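Local coordinates for protein assemblin (Human herpesvirus 3, PDB 1VZV) that acts as a herpesvirus serine protease, active as a dimer, and probably cleaves the capsid assembly protein so that the spherical procapsid can mature, at residues A[3-8]-A[65-70]; A[36-41]-A[130-135]; A[48-53]-A[177-182]; A[82-87]-A[99-104]. One frame throughout, in Å; residues are numbered along the deposited sequence.

Interaction 1 (A[3-8]-A[65-70]); sequences LYVAGY and GIVRCP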
loop_
_atom_site.group_PDB
_atom_site.type_symbol
_atom_site.label_atom_id
_atom_site.label_comp_id
_atom_site.label_asym_id
_atom_site.label_seq_id
_atom_site.Cartn_x
_atom_site.Cartn_y
_atom_site.Cartn_z
ATOM N N LEU A 3 -11.867 1.640 -19.100
ATOM C CA LEU A 3 -12.063 2.650 -18.108
ATOM C C LEU A 3 -11.573 3.901 -18.768
ATOM O O LEU A 3 -10.648 3.867 -19.572
ATOM C CB LEU A 3 -11.196 2.376 -16.894
ATOM C CG LEU A 3 -11.668 1.395 -15.819
ATOM C CD1 LEU A 3 -12.040 0.050 -16.456
ATOM C CD2 LEU A 3 -10.567 1.246 -14.753
ATOM N N TYR A 4 -12.244 4.998 -18.486
ATOM C CA TYR A 4 -11.845 6.269 -19.021
ATOM C C TYR A 4 -11.462 7.024 -17.796
ATOM O O TYR A 4 -12.114 6.894 -16.760
ATOM C CB TYR A 4 -13.009 6.941 -19.720
ATOM C CG TYR A 4 -13.370 6.206 -20.957
ATOM C CD1 TYR A 4 -14.155 5.060 -20.896
ATOM C CD2 TYR A 4 -12.805 6.561 -22.177
ATOM C CE1 TYR A 4 -14.352 4.280 -21.998
ATOM C CE2 TYR A 4 -13.000 5.777 -23.301
ATOM C CZ TYR A 4 -13.771 4.637 -23.195
ATOM O OH TYR A 4 -13.936 3.840 -24.291
ATOM N N VAL A 5 -10.346 7.726 -17.892
ATOM C CA VAL A 5 -9.827 8.529 -16.801
ATOM C C VAL A 5 -9.763 9.944 -17.360
ATOM O O VAL A 5 -9.432 10.119 -18.536
ATOM C CB VAL A 5 -8.403 8.095 -16.454
ATOM C CG1 VAL A 5 -7.957 8.732 -15.173
ATOM C CG2 VAL A 5 -8.322 6.608 -16.363
ATOM N N ALA A 6 -10.133 10.935 -16.555
ATOM C CA ALA A 6 -10.079 12.326 -16.987
ATOM C C ALA A 6 -9.686 13.188 -15.788
ATOM O O ALA A 6 -10.069 12.890 -14.661
ATOM C CB ALA A 6 -11.413 12.760 -17.546
ATOM N N GLY A 7 -8.875 14.216 -16.013
ATOM C CA GLY A 7 -8.443 15.082 -14.933
ATOM C C GLY A 7 -7.505 16.111 -15.515
ATOM O O GLY A 7 -7.261 16.104 -16.719
ATOM N N TYR A 8 -6.997 17.014 -14.683
ATOM C CA TYR A 8 -6.070 18.049 -15.128
ATOM C C TYR A 8 -4.649 17.580 -14.964
ATOM O O TYR A 8 -4.252 17.133 -13.888
ATOM C CB TYR A 8 -6.192 19.296 -14.278
ATOM C CG TYR A 8 -7.493 20.032 -14.341
ATOM C CD1 TYR A 8 -7.720 20.970 -15.322
ATOM C CD2 TYR A 8 -8.440 19.882 -13.340
ATOM C CE1 TYR A 8 -8.821 21.740 -15.312
ATOM C CE2 TYR A 8 -9.550 20.651 -13.322
ATOM C CZ TYR A 8 -9.734 21.586 -14.312
ATOM O OH TYR A 8 -10.829 22.417 -14.278
ATOM N N GLY A 65 -8.368 9.737 -21.062
ATOM C CA GLY A 65 -7.535 8.671 -21.542
ATOM C C GLY A 65 -8.271 7.374 -21.417
ATOM O O GLY A 65 -9.339 7.306 -20.792
ATOM N N ILE A 66 -7.734 6.350 -22.062
ATOM C CA ILE A 66 -8.343 5.047 -21.982
ATOM C C ILE A 66 -7.365 4.049 -21.326
ATOM O O ILE A 66 -6.147 4.084 -21.566
ATOM C CB ILE A 66 -8.882 4.578 -23.368
ATOM C CG1 ILE A 66 -9.780 3.360 -23.203
ATOM C CG2 ILE A 66 -7.758 4.262 -24.325
ATOM C CD1 ILE A 66 -10.625 3.096 -24.401
ATOM N N VAL A 67 -7.894 3.292 -20.368
ATOM C CA VAL A 67 -7.145 2.273 -19.650
ATOM C C VAL A 67 -7.917 0.977 -19.918
ATOM O O VAL A 67 -8.965 0.699 -19.334
ATOM C CB VAL A 67 -7.005 2.613 -18.118
ATOM C CG1 VAL A 67 -6.355 1.464 -17.346
ATOM C CG2 VAL A 67 -6.175 3.882 -17.944
ATOM N N ARG A 68 -7.447 0.265 -20.925
ATOM C CA ARG A 68 -8.035 -0.991 -21.337
ATOM C C ARG A 68 -6.908 -2.029 -21.264
ATOM O O ARG A 68 -6.158 -2.206 -22.223
ATOM C CB ARG A 68 -8.562 -0.850 -22.768
ATOM C CG ARG A 68 -9.249 -2.081 -23.346
ATOM C CD ARG A 68 -9.596 -1.827 -24.819
ATOM N NE ARG A 68 -10.741 -0.936 -24.980
ATOM C CZ ARG A 68 -11.945 -1.348 -25.384
ATOM N NH1 ARG A 68 -12.120 -2.618 -25.769
ATOM N NH2 ARG A 68 -12.963 -0.477 -25.475
ATOM N N CYS A 69 -6.741 -2.633 -20.087
ATOM C CA CYS A 69 -5.714 -3.657 -19.839
ATOM C C CYS A 69 -6.396 -4.773 -19.050
ATOM O O CYS A 69 -6.746 -4.611 -17.889
ATOM C CB CYS A 69 -4.516 -3.072 -19.048
ATOM S SG CYS A 69 -3.349 -4.323 -18.387
ATOM N N PRO A 70 -6.630 -5.916 -19.682
ATOM C CA PRO A 70 -7.291 -6.972 -18.920
ATOM C C PRO A 70 -6.547 -7.410 -17.679
ATOM O O PRO A 70 -7.178 -7.704 -16.669
ATOM C CB PRO A 70 -7.441 -8.107 -19.940
ATOM C CG PRO A 70 -6.278 -7.908 -20.855
ATOM C CD PRO A 70 -6.265 -6.378 -21.029
#
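The phenol ring of Y4 is the flat group at this contact, and I66 and the G65 carbonyl both approach it obliquely, neither squarely over a face nor in line with an edge. I66 CD1 comes to the hydroxyl end of the ring, 3.7 Å from Y4 CZ, while G65 O lies near the other end, 3.8 Å from Y4 CD2. The setting is an antiparallel pair of strands, 3-8 against 61-67, in the beta core of the herpesvirus protease fold. I66 carries CG1 anti to its backbone N (chi1 -167°) and continues extended to CD1, which runs the side chain alongside the tyrosine, pointing the same way. I66 also touches I52 of strand 47-56. Y4 and I66 make a non-hydrogen-bonded pair flanked by two hydrogen-bonded ones. In the L3–V67 pair, V67 N donates to L3 O almost straight, over 2.9 Å. The return bond from L3 N meets V67 O from above the carbonyl plane. V5 and G65 are likewise joined by two bonds, N-H to C=O in each direction, and V5 N approaches G65 O from above its plane. The opposite side of the sheet bears L3, V5 and V67, and there L3 also packs on L99 and V102 of helix 96-105. On this side V5 CG2 meets V67 CG2 at 3.8 Å, each methyl lying anti to its own carbonyl carbon.

Interaction 2 (A[36-41]-A[130-135]); sequences IPINID and VALCVV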
loop_
_atom_site.group_PDB
_atom_site.type_symbol
_atom_site.label_atom_id
_atom_site.label_comp_id
_atom_site.label_asym_id
_atom_site.label_seq_id
_atom_site.Cartn_x
_atom_site.Cartn_y
_atom_site.Cartn_z
ATOM N N ILE A 36 0.460 10.006 -26.715
ATOM C CA ILE A 36 0.842 9.893 -25.316
ATOM C C ILE A 36 0.240 8.716 -24.593
ATOM O O ILE A 36 -0.976 8.533 -24.606
ATOM C CB ILE A 36 0.452 11.156 -24.580
ATOM C CG1 ILE A 36 1.124 12.345 -25.248
ATOM C CG2 ILE A 36 0.870 11.076 -23.140
ATOM C CD1 ILE A 36 0.851 13.641 -24.544
ATOM N N PRO A 37 1.086 7.918 -23.924
ATOM C CA PRO A 37 0.686 6.732 -23.172
ATOM C C PRO A 37 0.519 6.908 -21.662
ATOM O O PRO A 37 1.102 7.792 -21.037
ATOM C CB PRO A 37 1.802 5.756 -23.500
ATOM C CG PRO A 37 2.999 6.639 -23.446
ATOM C CD PRO A 37 2.543 7.914 -24.150
ATOM N N ILE A 38 -0.250 5.994 -21.090
ATOM C CA ILE A 38 -0.552 5.972 -19.674
ATOM C C ILE A 38 0.038 4.712 -19.045
ATOM O O ILE A 38 -0.328 3.595 -19.388
ATOM C CB ILE A 38 -2.100 6.031 -19.467
ATOM C CG1 ILE A 38 -2.564 7.477 -19.481
ATOM C CG2 ILE A 38 -2.546 5.341 -18.188
ATOM C CD1 ILE A 38 -4.013 7.637 -19.158
ATOM N N ASN A 39 1.009 4.882 -18.173
ATOM C CA ASN A 39 1.574 3.725 -17.516
ATOM C C ASN A 39 1.439 3.941 -16.020
ATOM O O ASN A 39 1.006 5.006 -15.585
ATOM C CB ASN A 39 3.024 3.446 -17.965
ATOM C CG ASN A 39 4.015 4.498 -17.509
ATOM O OD1 ASN A 39 3.843 5.125 -16.463
ATOM N ND2 ASN A 39 5.090 4.673 -18.283
ATOM N N ILE A 40 1.803 2.939 -15.238
ATOM C CA ILE A 40 1.697 2.994 -13.786
ATOM C C ILE A 40 3.084 3.162 -13.163
ATOM O O ILE A 40 3.995 2.471 -13.553
ATOM C CB ILE A 40 1.088 1.659 -13.281
ATOM C CG1 ILE A 40 -0.307 1.437 -13.859
ATOM C CG2 ILE A 40 1.134 1.576 -11.758
ATOM C CD1 ILE A 40 -0.838 0.081 -13.566
ATOM N N ASP A 41 3.246 4.082 -12.218
ATOM C CA ASP A 41 4.526 4.292 -11.522
ATOM C C ASP A 41 5.621 4.846 -12.435
ATOM O O ASP A 41 6.799 4.887 -12.049
ATOM C CB ASP A 41 4.987 2.952 -10.876
ATOM C CG ASP A 41 6.279 3.078 -9.986
ATOM O OD1 ASP A 41 6.311 3.985 -9.120
ATOM O OD2 ASP A 41 7.232 2.239 -10.119
ATOM N N VAL A 130 1.852 9.916 -19.032
ATOM C CA VAL A 130 0.989 10.203 -17.881
ATOM C C VAL A 130 1.084 9.006 -16.924
ATOM O O VAL A 130 0.783 7.884 -17.333
ATOM C CB VAL A 130 -0.499 10.307 -18.352
ATOM C CG1 VAL A 130 -1.448 10.257 -17.175
ATOM C CG2 VAL A 130 -0.711 11.578 -19.193
ATOM N N ALA A 131 1.463 9.223 -15.664
ATOM C CA ALA A 131 1.585 8.133 -14.705
ATOM C C ALA A 131 0.398 8.080 -13.744
ATOM O O ALA A 131 -0.196 9.097 -13.423
ATOM C CB ALA A 131 2.839 8.290 -13.942
ATOM N N LEU A 132 -0.010 6.885 -13.355
ATOM C CA LEU A 132 -1.094 6.752 -12.394
ATOM C C LEU A 132 -0.365 6.504 -11.062
ATOM O O LEU A 132 0.621 5.778 -11.036
ATOM C CB LEU A 132 -2.021 5.577 -12.761
ATOM C CG LEU A 132 -2.909 5.633 -14.021
ATOM C CD1 LEU A 132 -3.718 4.365 -14.088
ATOM C CD2 LEU A 132 -3.821 6.854 -14.038
ATOM N N CYS A 133 -0.851 7.059 -9.959
ATOM C CA CYS A 133 -0.152 6.907 -8.689
ATOM C C CYS A 133 -1.049 7.297 -7.515
ATOM O O CYS A 133 -2.183 7.666 -7.733
ATOM C CB CYS A 133 1.044 7.855 -8.746
ATOM S SG CYS A 133 0.597 9.544 -9.344
ATOM N N VAL A 134 -0.558 7.218 -6.275
ATOM C CA VAL A 134 -1.362 7.636 -5.123
ATOM C C VAL A 134 -1.600 9.137 -5.242
ATOM O O VAL A 134 -2.707 9.575 -5.551
ATOM C CB VAL A 134 -0.677 7.338 -3.799
ATOM C CG1 VAL A 134 -1.424 7.976 -2.635
ATOM C CG2 VAL A 134 -0.644 5.872 -3.602
ATOM N N VAL A 135 -0.575 9.942 -4.999
ATOM C CA VAL A 135 -0.737 11.378 -5.140
ATOM C C VAL A 135 0.423 11.912 -5.934
ATOM O O VAL A 135 1.530 11.384 -5.862
ATOM C CB VAL A 135 -0.833 12.090 -3.812
ATOM C CG1 VAL A 135 -1.679 11.258 -2.851
ATOM C CG2 VAL A 135 0.548 12.432 -3.273
#
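I38 and V130 stand side by side on neighbouring parallel strands, pointing the same way, with I38 CG1 3.7 Å from V130 CB. I38 CG2 turns instead to L132, reaching its CG at 4.2 Å; placed anti to the backbone N, this methyl takes the second contact while CG1 takes the first. On the other side of the sheet the amide oxygen of N39 lies loosely beside A131 CB. A ladder of backbone bonds fixes this register: V130 N donates to P37 O at 3.0 Å and 169°, N39 N to V130 O, and L132 N to N39 O within the carbonyl plane. A weak last rung, D41 N to L132 O at 3.3 Å, ends the pairing. Beyond it, D41 OD1 is hydrogen-bonded to H81 NE2 of the second subunit. The N39–A131 side faces the catalytic triad of H42, S110 and H129: the side chains of N39 and H129 approach to about 3 Å, as do those of A131 and H42, consistent with the pairing helping to position the strands that frame the active site. Outward, strand 108-112 flanks 129-133 and strand 47-56 flanks 37-40, while helix 185-197 packs through V191 on I40 and D41.

Interaction 3 (A[48-53]-A[177-182]); sequences VGEVIA and LNKVWK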
loop_
_atom_site.group_PDB
_atom_site.type_symbol
_atom_site.label_atom_id
_atom_site.label_comp_id
_atom_site.label_asym_id
_atom_site.label_seq_id
_atom_site.Cartn_x
_atom_site.Cartn_y
_atom_site.Cartn_z
ATOM N N VAL A 48 -0.597 0.810 -19.638
ATOM C CA VAL A 48 -1.907 0.157 -19.578
ATOM C C VAL A 48 -3.042 0.888 -20.294
ATOM O O VAL A 48 -4.218 0.563 -20.081
ATOM C CB VAL A 48 -2.351 -0.012 -18.113
ATOM C CG1 VAL A 48 -1.465 -1.020 -17.403
ATOM C CG2 VAL A 48 -2.298 1.335 -17.405
ATOM N N GLY A 49 -2.705 1.866 -21.125
ATOM C CA GLY A 49 -3.724 2.613 -21.825
ATOM C C GLY A 49 -3.034 3.749 -22.528
ATOM O O GLY A 49 -1.798 3.744 -22.620
ATOM N N GLU A 50 -3.804 4.704 -23.047
ATOM C CA GLU A 50 -3.234 5.857 -23.742
ATOM C C GLU A 50 -4.168 7.068 -23.734
ATOM O O GLU A 50 -5.385 6.930 -23.948
ATOM C CB GLU A 50 -2.868 5.504 -25.193
ATOM C CG GLU A 50 -4.048 5.450 -26.191
ATOM C CD GLU A 50 -3.598 5.536 -27.654
ATOM O OE1 GLU A 50 -2.790 6.422 -27.992
ATOM O OE2 GLU A 50 -4.052 4.712 -28.467
ATOM N N VAL A 51 -3.599 8.242 -23.456
ATOM C CA VAL A 51 -4.343 9.509 -23.454
ATOM C C VAL A 51 -4.977 9.681 -24.848
ATOM O O VAL A 51 -4.258 9.780 -25.842
ATOM C CB VAL A 51 -3.374 10.722 -23.185
ATOM C CG1 VAL A 51 -3.926 12.021 -23.769
ATOM C CG2 VAL A 51 -3.154 10.902 -21.702
ATOM N N ILE A 52 -6.305 9.715 -24.927
ATOM C CA ILE A 52 -6.937 9.881 -26.226
ATOM C C ILE A 52 -7.135 11.335 -26.622
ATOM O O ILE A 52 -7.451 11.601 -27.770
ATOM C CB ILE A 52 -8.269 9.080 -26.370
ATOM C CG1 ILE A 52 -9.420 9.785 -25.683
ATOM C CG2 ILE A 52 -8.120 7.676 -25.791
ATOM C CD1 ILE A 52 -10.650 8.905 -25.553
ATOM N N ALA A 53 -6.917 12.268 -25.691
ATOM C CA ALA A 53 -7.070 13.707 -25.958
ATOM C C ALA A 53 -6.735 14.603 -24.765
ATOM O O ALA A 53 -7.006 14.255 -23.621
ATOM C CB ALA A 53 -8.488 14.017 -26.433
ATOM N N LEU A 177 -10.138 2.405 -29.949
ATOM C CA LEU A 177 -10.753 2.243 -28.646
ATOM C C LEU A 177 -11.034 0.746 -28.393
ATOM O O LEU A 177 -11.922 0.411 -27.620
ATOM C CB LEU A 177 -12.029 3.073 -28.533
ATOM C CG LEU A 177 -13.181 2.588 -29.423
ATOM C CD1 LEU A 177 -14.516 2.689 -28.679
ATOM C CD2 LEU A 177 -13.203 3.349 -30.774
ATOM N N ASN A 178 -10.295 -0.136 -29.077
ATOM C CA ASN A 178 -10.416 -1.603 -28.950
ATOM C C ASN A 178 -9.107 -2.159 -28.326
ATOM O O ASN A 178 -9.108 -3.168 -27.579
ATOM C CB ASN A 178 -10.618 -2.250 -30.343
ATOM C CG ASN A 178 -9.619 -3.421 -30.620
ATOM O OD1 ASN A 178 -8.422 -3.196 -30.899
ATOM N ND2 ASN A 178 -10.108 -4.666 -30.494
ATOM N N LYS A 179 -8.005 -1.580 -28.798
ATOM C CA LYS A 179 -6.652 -1.889 -28.382
ATOM C C LYS A 179 -6.627 -2.369 -26.933
ATOM O O LYS A 179 -7.005 -1.610 -26.060
ATOM C CB LYS A 179 -5.881 -0.576 -28.451
ATOM C CG LYS A 179 -4.538 -0.607 -29.079
ATOM C CD LYS A 179 -4.067 0.822 -29.201
ATOM C CE LYS A 179 -2.768 0.929 -30.001
ATOM N NZ LYS A 179 -2.620 2.263 -30.703
ATOM N N VAL A 180 -6.266 -3.617 -26.661
ATOM C CA VAL A 180 -6.190 -4.041 -25.266
ATOM C C VAL A 180 -4.713 -4.158 -24.823
ATOM O O VAL A 180 -3.921 -4.914 -25.399
ATOM C CB VAL A 180 -7.043 -5.330 -24.934
ATOM C CG1 VAL A 180 -8.392 -5.278 -25.633
ATOM C CG2 VAL A 180 -6.312 -6.611 -25.259
ATOM N N TRP A 181 -4.322 -3.304 -23.881
ATOM C CA TRP A 181 -2.966 -3.296 -23.358
ATOM C C TRP A 181 -2.718 -4.495 -22.457
ATOM O O TRP A 181 -3.402 -4.709 -21.456
ATOM C CB TRP A 181 -2.694 -1.990 -22.616
ATOM C CG TRP A 181 -2.633 -0.838 -23.554
ATOM C CD1 TRP A 181 -1.507 -0.292 -24.114
ATOM C CD2 TRP A 181 -3.747 -0.155 -24.149
ATOM N NE1 TRP A 181 -1.853 0.674 -25.034
ATOM C CE2 TRP A 181 -3.222 0.777 -25.076
ATOM C CE3 TRP A 181 -5.135 -0.239 -23.990
ATOM C CZ2 TRP A 181 -4.045 1.614 -25.846
ATOM C CZ3 TRP A 181 -5.950 0.596 -24.752
ATOM C CH2 TRP A 181 -5.402 1.508 -25.668
ATOM N N LYS A 182 -1.765 -5.318 -22.853
ATOM C CA LYS A 182 -1.440 -6.489 -22.074
ATOM C C LYS A 182 -0.114 -6.324 -21.369
ATOM O O LYS A 182 0.886 -5.978 -22.019
ATOM C CB LYS A 182 -1.379 -7.715 -22.971
ATOM C CG LYS A 182 -2.742 -8.203 -23.368
ATOM C CD LYS A 182 -2.656 -9.348 -24.350
ATOM C CE LYS A 182 -3.973 -10.109 -24.387
ATOM N NZ LYS A 182 -4.204 -10.877 -23.116
#
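W181 sets its CG anti to the carbonyl carbon (chi1 -69°), which lays the indole over the backbone of G49, while E50 holds CG between its backbone N and carbonyl carbon (chi1 78°), and its chain rises past the far end of the same ring. G49 CA sits over the six-membered ring, 3.7 Å from its centroid and 16° off the normal, a CH-pi contact made by the main chain of G49 itself. E50 N lies over the same face, nearer the rim. K179 CG covers the opposite face, also toward the rim. The E50 side chain crosses the indole at about a right angle, its CG 3.9 Å from W181 CZ2. V48 and G49 together face I38 in a classic beta bulge of strand 47-56, and W181 rests on the bulged backbone, so the loop between helices 161-173 and 185-197 is laid against the sheet there. E50 OE2 is hydrogen-bonded to Y174 OH and also makes a long salt bridge of 3.6 Å to K179 NZ, the glutamate and lysine side chains again crossing nearly perpendicularly. W181 also touches I66 of strand 61-67 and the side chain of R68.

Interaction 4 (A[82-87]-A[99-104]); sequences SNFFGN and LYLVTN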
loop_
_atom_site.group_PDB
_atom_site.type_symbol
_atom_site.label_atom_id
_atom_site.label_comp_id
_atom_site.label_asym_id
_atom_site.label_seq_id
_atom_site.Cartn_x
_atom_site.Cartn_y
_atom_site.Cartn_z
ATOM N N SER A 82 -11.408 -11.858 0.234
ATOM C CA SER A 82 -12.713 -12.484 -0.048
ATOM C C SER A 82 -13.907 -11.588 0.333
ATOM O O SER A 82 -15.051 -11.874 -0.051
ATOM C CB SER A 82 -12.862 -13.823 0.707
ATOM O OG SER A 82 -12.592 -14.953 -0.124
ATOM N N ASN A 83 -13.670 -10.555 1.138
ATOM C CA ASN A 83 -14.771 -9.697 1.502
ATOM C C ASN A 83 -14.669 -8.211 1.212
ATOM O O ASN A 83 -15.334 -7.359 1.826
ATOM C CB ASN A 83 -15.264 -10.026 2.892
ATOM C CG ASN A 83 -15.954 -11.370 2.928
ATOM O OD1 ASN A 83 -15.286 -12.422 2.937
ATOM N ND2 ASN A 83 -17.295 -11.356 2.849
ATOM N N PHE A 84 -13.804 -7.882 0.272
ATOM C CA PHE A 84 -13.753 -6.509 -0.140
ATOM C C PHE A 84 -15.073 -6.556 -0.929
ATOM O O PHE A 84 -15.280 -7.467 -1.750
ATOM C CB PHE A 84 -12.552 -6.282 -1.062
ATOM C CG PHE A 84 -12.206 -4.842 -1.242
ATOM C CD1 PHE A 84 -12.887 -4.066 -2.166
ATOM C CD2 PHE A 84 -11.246 -4.244 -0.437
ATOM C CE1 PHE A 84 -12.625 -2.725 -2.281
ATOM C CE2 PHE A 84 -10.978 -2.903 -0.545
ATOM C CZ PHE A 84 -11.670 -2.137 -1.470
ATOM N N PHE A 85 -16.002 -5.675 -0.596
ATOM C CA PHE A 85 -17.322 -5.628 -1.252
ATOM C C PHE A 85 -18.239 -6.579 -0.503
ATOM O O PHE A 85 -17.947 -7.767 -0.404
ATOM C CB PHE A 85 -17.306 -6.066 -2.734
ATOM C CG PHE A 85 -16.458 -5.210 -3.629
ATOM C CD1 PHE A 85 -16.757 -3.875 -3.828
ATOM C CD2 PHE A 85 -15.354 -5.745 -4.276
ATOM C CE1 PHE A 85 -15.965 -3.094 -4.654
ATOM C CE2 PHE A 85 -14.557 -4.974 -5.104
ATOM C CZ PHE A 85 -14.859 -3.656 -5.294
ATOM N N GLY A 86 -19.316 -6.067 0.084
ATOM C CA GLY A 86 -20.209 -6.973 0.785
ATOM C C GLY A 86 -21.111 -7.683 -0.210
ATOM O O GLY A 86 -20.794 -7.770 -1.403
ATOM N N ASN A 87 -22.254 -8.177 0.264
ATOM C CA ASN A 87 -23.186 -8.831 -0.628
ATOM C C ASN A 87 -24.067 -7.755 -1.194
ATOM O O ASN A 87 -24.749 -7.973 -2.187
ATOM C CB ASN A 87 -23.979 -9.898 0.097
ATOM C CG ASN A 87 -23.116 -11.099 0.481
ATOM O OD1 ASN A 87 -22.559 -11.780 -0.387
ATOM N ND2 ASN A 87 -23.002 -11.366 1.782
ATOM N N LEU A 99 -13.364 -0.863 -11.413
ATOM C CA LEU A 99 -13.334 0.579 -11.297
ATOM C C LEU A 99 -13.228 1.061 -9.863
ATOM O O LEU A 99 -12.554 2.031 -9.602
ATOM C CB LEU A 99 -14.573 1.172 -11.956
ATOM C CG LEU A 99 -14.603 2.663 -12.270
ATOM C CD1 LEU A 99 -13.488 3.026 -13.201
ATOM C CD2 LEU A 99 -15.905 2.969 -12.922
ATOM N N TYR A 100 -13.896 0.392 -8.933
ATOM C CA TYR A 100 -13.855 0.765 -7.512
ATOM C C TYR A 100 -12.478 0.575 -6.904
ATOM O O TYR A 100 -12.082 1.344 -6.029
ATOM C CB TYR A 100 -14.871 -0.049 -6.694
ATOM C CG TYR A 100 -14.809 0.249 -5.224
ATOM C CD1 TYR A 100 -13.913 -0.415 -4.401
ATOM C CD2 TYR A 100 -15.601 1.236 -4.667
ATOM C CE1 TYR A 100 -13.804 -0.101 -3.062
ATOM C CE2 TYR A 100 -15.505 1.563 -3.327
ATOM C CZ TYR A 100 -14.601 0.890 -2.527
ATOM O OH TYR A 100 -14.492 1.207 -1.189
ATOM N N LEU A 101 -11.814 -0.520 -7.294
ATOM C CA LEU A 101 -10.468 -0.880 -6.840
ATOM C C LEU A 101 -9.401 0.067 -7.396
ATOM O O LEU A 101 -8.570 0.579 -6.652
ATOM C CB LEU A 101 -10.127 -2.304 -7.290
ATOM C CG LEU A 101 -10.325 -3.544 -6.425
ATOM C CD1 LEU A 101 -9.959 -3.234 -4.994
ATOM C CD2 LEU A 101 -11.717 -4.027 -6.506
ATOM N N VAL A 102 -9.429 0.279 -8.711
ATOM C CA VAL A 102 -8.468 1.132 -9.403
ATOM C C VAL A 102 -8.554 2.596 -9.023
ATOM O O VAL A 102 -7.530 3.288 -9.021
ATOM C CB VAL A 102 -8.551 0.993 -10.943
ATOM C CG1 VAL A 102 -9.882 1.406 -11.429
ATOM C CG2 VAL A 102 -7.508 1.838 -11.606
ATOM N N THR A 103 -9.754 3.073 -8.695
ATOM C CA THR A 103 -9.908 4.464 -8.313
ATOM C C THR A 103 -9.297 4.685 -6.954
ATOM O O THR A 103 -8.577 5.639 -6.781
ATOM C CB THR A 103 -11.375 4.956 -8.317
ATOM O OG1 THR A 103 -11.891 4.914 -9.643
ATOM C CG2 THR A 103 -11.455 6.382 -7.888
ATOM N N ASN A 104 -9.509 3.779 -6.009
ATOM C CA ASN A 104 -8.948 3.986 -4.681
ATOM C C ASN A 104 -7.455 3.673 -4.520
ATOM O O ASN A 104 -6.780 4.274 -3.678
ATOM C CB ASN A 104 -9.776 3.263 -3.623
ATOM C CG ASN A 104 -11.064 3.992 -3.287
ATOM O OD1 ASN A 104 -11.125 4.776 -2.345
ATOM N ND2 ASN A 104 -12.103 3.717 -4.042
#
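F85 and Y100 meet as an offset edge-to-face pair, with the edge of F85 directed toward the face of Y100. The evidence is a centroid separation of 5.1 Å with planes 66° apart; the two side chains slide past each other in opposite directions. On the phenylalanine, CE1 is the atom nearest the tyrosine, 3.4 Å from Y100 CD1, and Y100 CB lies in the plane of the F85 ring. Along another part of that rim comes L101 CD2, close to F85 CE2. F84 makes the third ring. Its CG is anti to the backbone N (chi1 -164°), which carries the ring toward helix 96-105, where it meets Y100 rim to rim, neither ring over the other. The centroids are 5.5 Å apart, whereas the closest carbon approach of this pair is too short to be trusted and supports no conclusion. L101 CD1 lies over one face of F84, 4.2 Å from the ring centroid, so the two methyls of L101 divide between the phenylalanines. Within the loop, F84 CD1 in turn covers part of a face of F85. Y100 has a polar neighbour as well: N104 ND2 stands over the centre of one ring face, 4.0 Å above the plane, and donates to Y100 O at 3.1 Å, which holds the amide in place. M200 of the second subunit packs on F84 and L101, and L201 of that subunit on Y100 and N104; the whole is an aromatic cluster tying loop 82-87 to helix 96-105 at the interface with the second subunit.

Interactions 1 and 2 are buried and belong to one sheet, with backbone ladders carrying the pairing, antiparallel in 1 and parallel in 2; V67 CG2 and I38 CG2 touch at 3.9 Å between them. Interaction 3 uses strand 47-56, which lies in the sheet between strand 61-67 of interaction 1 and strand 37-40 of interaction 2: I66 O probably hydrogen-bonds to E50 N, and I38 O to V48 N. It is only partly buried, and a ring over backbone and a long salt bridge replace the ladder. Interaction 4, its centre about 18 Å from the centre of the chain, relies on aromatic and aliphatic contacts and meets the second subunit. Its helix reaches interaction 1 through L99 and V102 on L3, but it does not touch interactions 2 or 3.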